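Local coordinates for ancillary protein 1 (Streptococcus pyogenes, PDB 2XI9) that is a pilus-presented adhesin whose internal thioester bond is required for efficient interaction with host cells, at residues 116-121 against 190-195. Residues are numbered along the deposited sequence; the frame is centred on the assembly and turned at random.
Sequences NKEIVE and THIAGR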
loop_
_atom_site.group_PDB
_atom_site.type_symbol
_atom_site.label_atom_id
_atom_site.label_comp_id
_atom_site.label_asym_id
_atom_site.label_seq_id
_atom_site.Cartn_x
_atom_site.Cartn_y
_atom_site.Cartn_z
ATOM N N ASN A 116 -6.008 8.413 -6.279
ATOM C CA ASN A 116 -5.776 7.151 -6.921
ATOM C C ASN A 116 -4.958 7.290 -8.209
ATOM O O ASN A 116 -5.473 7.656 -9.248
ATOM C CB ASN A 116 -7.113 6.468 -7.173
ATOM C CG ASN A 116 -7.951 6.397 -5.911
ATOM O OD1 ASN A 116 -8.975 7.071 -5.790
ATOM N ND2 ASN A 116 -7.468 5.642 -4.929
ATOM N N LYS A 117 -3.671 6.970 -8.099
ATOM C CA LYS A 117 -2.746 6.995 -9.191
ATOM C C LYS A 117 -2.157 5.590 -9.207
ATOM O O LYS A 117 -1.603 5.146 -8.225
ATOM C CB LYS A 117 -1.704 8.088 -8.960
ATOM C CG LYS A 117 -2.360 9.483 -8.892
ATOM C CD LYS A 117 -1.393 10.649 -8.968
ATOM C CE LYS A 117 -1.110 11.094 -10.419
ATOM N NZ LYS A 117 -2.337 11.405 -11.179
ATOM N N GLU A 118 -2.366 4.874 -10.305
ATOM C CA GLU A 118 -2.024 3.457 -10.378
ATOM C C GLU A 118 -1.386 3.106 -11.707
ATOM O O GLU A 118 -1.586 3.785 -12.694
ATOM C CB GLU A 118 -3.270 2.603 -10.149
ATOM C CG GLU A 118 -4.040 2.971 -8.882
ATOM C CD GLU A 118 -5.287 2.107 -8.631
ATOM O OE1 GLU A 118 -5.651 1.258 -9.483
ATOM O OE2 GLU A 118 -5.908 2.328 -7.565
ATOM N N ILE A 119 -0.614 2.026 -11.735
ATOM C CA ILE A 119 -0.019 1.578 -12.992
ATOM C C ILE A 119 -1.114 1.066 -13.913
ATOM O O ILE A 119 -2.191 0.654 -13.456
ATOM C CB ILE A 119 1.040 0.499 -12.814
ATOM C CG1 ILE A 119 0.468 -0.719 -12.045
ATOM C CG2 ILE A 119 2.273 1.112 -12.102
ATOM C CD1 ILE A 119 1.425 -1.873 -12.000
ATOM N N VAL A 120 -0.810 1.077 -15.205
ATOM C CA VAL A 120 -1.808 0.771 -16.213
ATOM C C VAL A 120 -2.121 -0.713 -16.267
ATOM O O VAL A 120 -3.288 -1.088 -16.457
ATOM C CB VAL A 120 -1.337 1.301 -17.594
ATOM C CG1 VAL A 120 -2.069 0.620 -18.744
ATOM C CG2 VAL A 120 -1.512 2.818 -17.604
ATOM N N GLU A 121 -1.092 -1.549 -16.088
ATOM C CA GLU A 121 -1.272 -2.999 -16.051
ATOM C C GLU A 121 -1.288 -3.433 -14.588
ATOM O O GLU A 121 -0.250 -3.501 -13.951
ATOM C CB GLU A 121 -0.178 -3.741 -16.809
ATOM C CG GLU A 121 -0.534 -5.210 -16.983
ATOM C CD GLU A 121 0.603 -6.058 -17.508
ATOM O OE1 GLU A 121 1.583 -5.501 -18.060
ATOM O OE2 GLU A 121 0.508 -7.304 -17.380
ATOM N N THR A 190 -0.025 -4.597 -7.774
ATOM C CA THR A 190 -0.278 -3.326 -8.421
ATOM C C THR A 190 0.513 -2.249 -7.700
ATOM O O THR A 190 0.409 -2.146 -6.502
ATOM C CB THR A 190 -1.762 -2.942 -8.356
ATOM O OG1 THR A 190 -2.514 -3.962 -9.022
ATOM C CG2 THR A 190 -1.998 -1.657 -9.106
ATOM N N HIS A 191 1.269 -1.427 -8.443
ATOM C CA HIS A 191 1.973 -0.294 -7.847
ATOM C C HIS A 191 0.993 0.892 -7.900
ATOM O O HIS A 191 0.437 1.161 -8.950
ATOM C CB HIS A 191 3.258 -0.071 -8.652
ATOM C CG HIS A 191 3.938 1.235 -8.437
ATOM N ND1 HIS A 191 4.680 1.841 -9.446
ATOM C CD2 HIS A 191 4.007 2.060 -7.361
ATOM C CE1 HIS A 191 5.173 2.981 -8.987
ATOM N NE2 HIS A 191 4.794 3.133 -7.727
ATOM N N ILE A 192 0.730 1.508 -6.749
ATOM C CA ILE A 192 -0.083 2.718 -6.641
ATOM C C ILE A 192 0.661 3.796 -5.850
ATOM O O ILE A 192 1.662 3.505 -5.221
ATOM C CB ILE A 192 -1.425 2.432 -5.954
ATOM C CG1 ILE A 192 -1.262 2.078 -4.484
ATOM C CG2 ILE A 192 -2.172 1.289 -6.666
ATOM C CD1 ILE A 192 -2.597 2.203 -3.677
ATOM N N ALA A 193 0.153 5.024 -5.905
ATOM C CA ALA A 193 0.618 6.083 -5.049
ATOM C C ALA A 193 0.092 5.793 -3.649
ATOM O O ALA A 193 -1.019 5.322 -3.484
ATOM C CB ALA A 193 0.132 7.459 -5.562
ATOM N N GLY A 194 0.918 6.044 -2.648
ATOM C CA GLY A 194 0.609 5.807 -1.265
ATOM C C GLY A 194 -0.269 6.895 -0.681
ATOM O O GLY A 194 0.159 7.680 0.176
ATOM N N ARG A 195 -1.488 6.940 -1.199
ATOM C CA ARG A 195 -2.520 7.818 -0.765
ATOM C C ARG A 195 -3.767 6.917 -0.574
ATOM O O ARG A 195 -3.921 5.888 -1.230
ATOM C CB ARG A 195 -2.803 8.915 -1.788
ATOM C CG ARG A 195 -1.572 9.652 -2.421
ATOM C CD ARG A 195 -2.015 10.547 -3.559
ATOM N NE ARG A 195 -0.880 11.271 -4.164
ATOM C CZ ARG A 195 -0.955 12.021 -5.265
ATOM N NH1 ARG A 195 -2.087 12.155 -5.938
ATOM N NH2 ARG A 195 0.131 12.651 -5.705
HETATM O O HOH W 1 -3.094 5.784 -5.235
#
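Ala193 N donates to Lys117 O (2.9 Å), and Ile119 N to His191 O (3.1 Å). These two bonds flank the Glu118–Ile192 bridge, a non-hydrogen-bonded antiparallel pair. Lys117 O also takes a CA-H...O contact from Ile192 CA at 3.3 Å. One step beyond, a water accepts from Lys117 N and donates to Ala193 O.

On one face Glu118 and Ile192 run alongside each other in the same direction, with Glu118 CG 3.4 Å from Ile192 CG2. From there the Glu118 chain runs on extended (chi2 -179°), bringing its carboxylate into salt bridges with Arg30 and Arg326 and a hydrogen bond with Tyr32. On the other face Ile119 lies roughly perpendicular to the His191 side chain; its CG2 meets His191 CB and lies 3.7 Å from ND1. Ile119 CG1 also reaches across to Thr190 CG2. The imidazole hydrogen-bonds Asp299 through NE2. Nearby, Lys117 CB touches Ala193 CB, and Lys117 CD lies 3.5 Å from Arg195 NH1. The chain of Lys117 then bends at chi3 (88°), and its NZ forms a salt bridge with Asp323, whereas Arg195 forms salt bridges with Asp297 through NE and Glu113 through NH1.

Strand 117-119 edges the sheet that includes 26-33 and 321-329, and strand 189-193, in the thioester domain, edges another; this single bridge, with its two flanking bonds, joins the two sheets edge to edge. Backbone bonds and aliphatic stems hold the two strands together, while the ionic ends turn to partners beyond the junction, an arrangement in which acidic neighbours probably offset the like charges of Lys117 and Arg195.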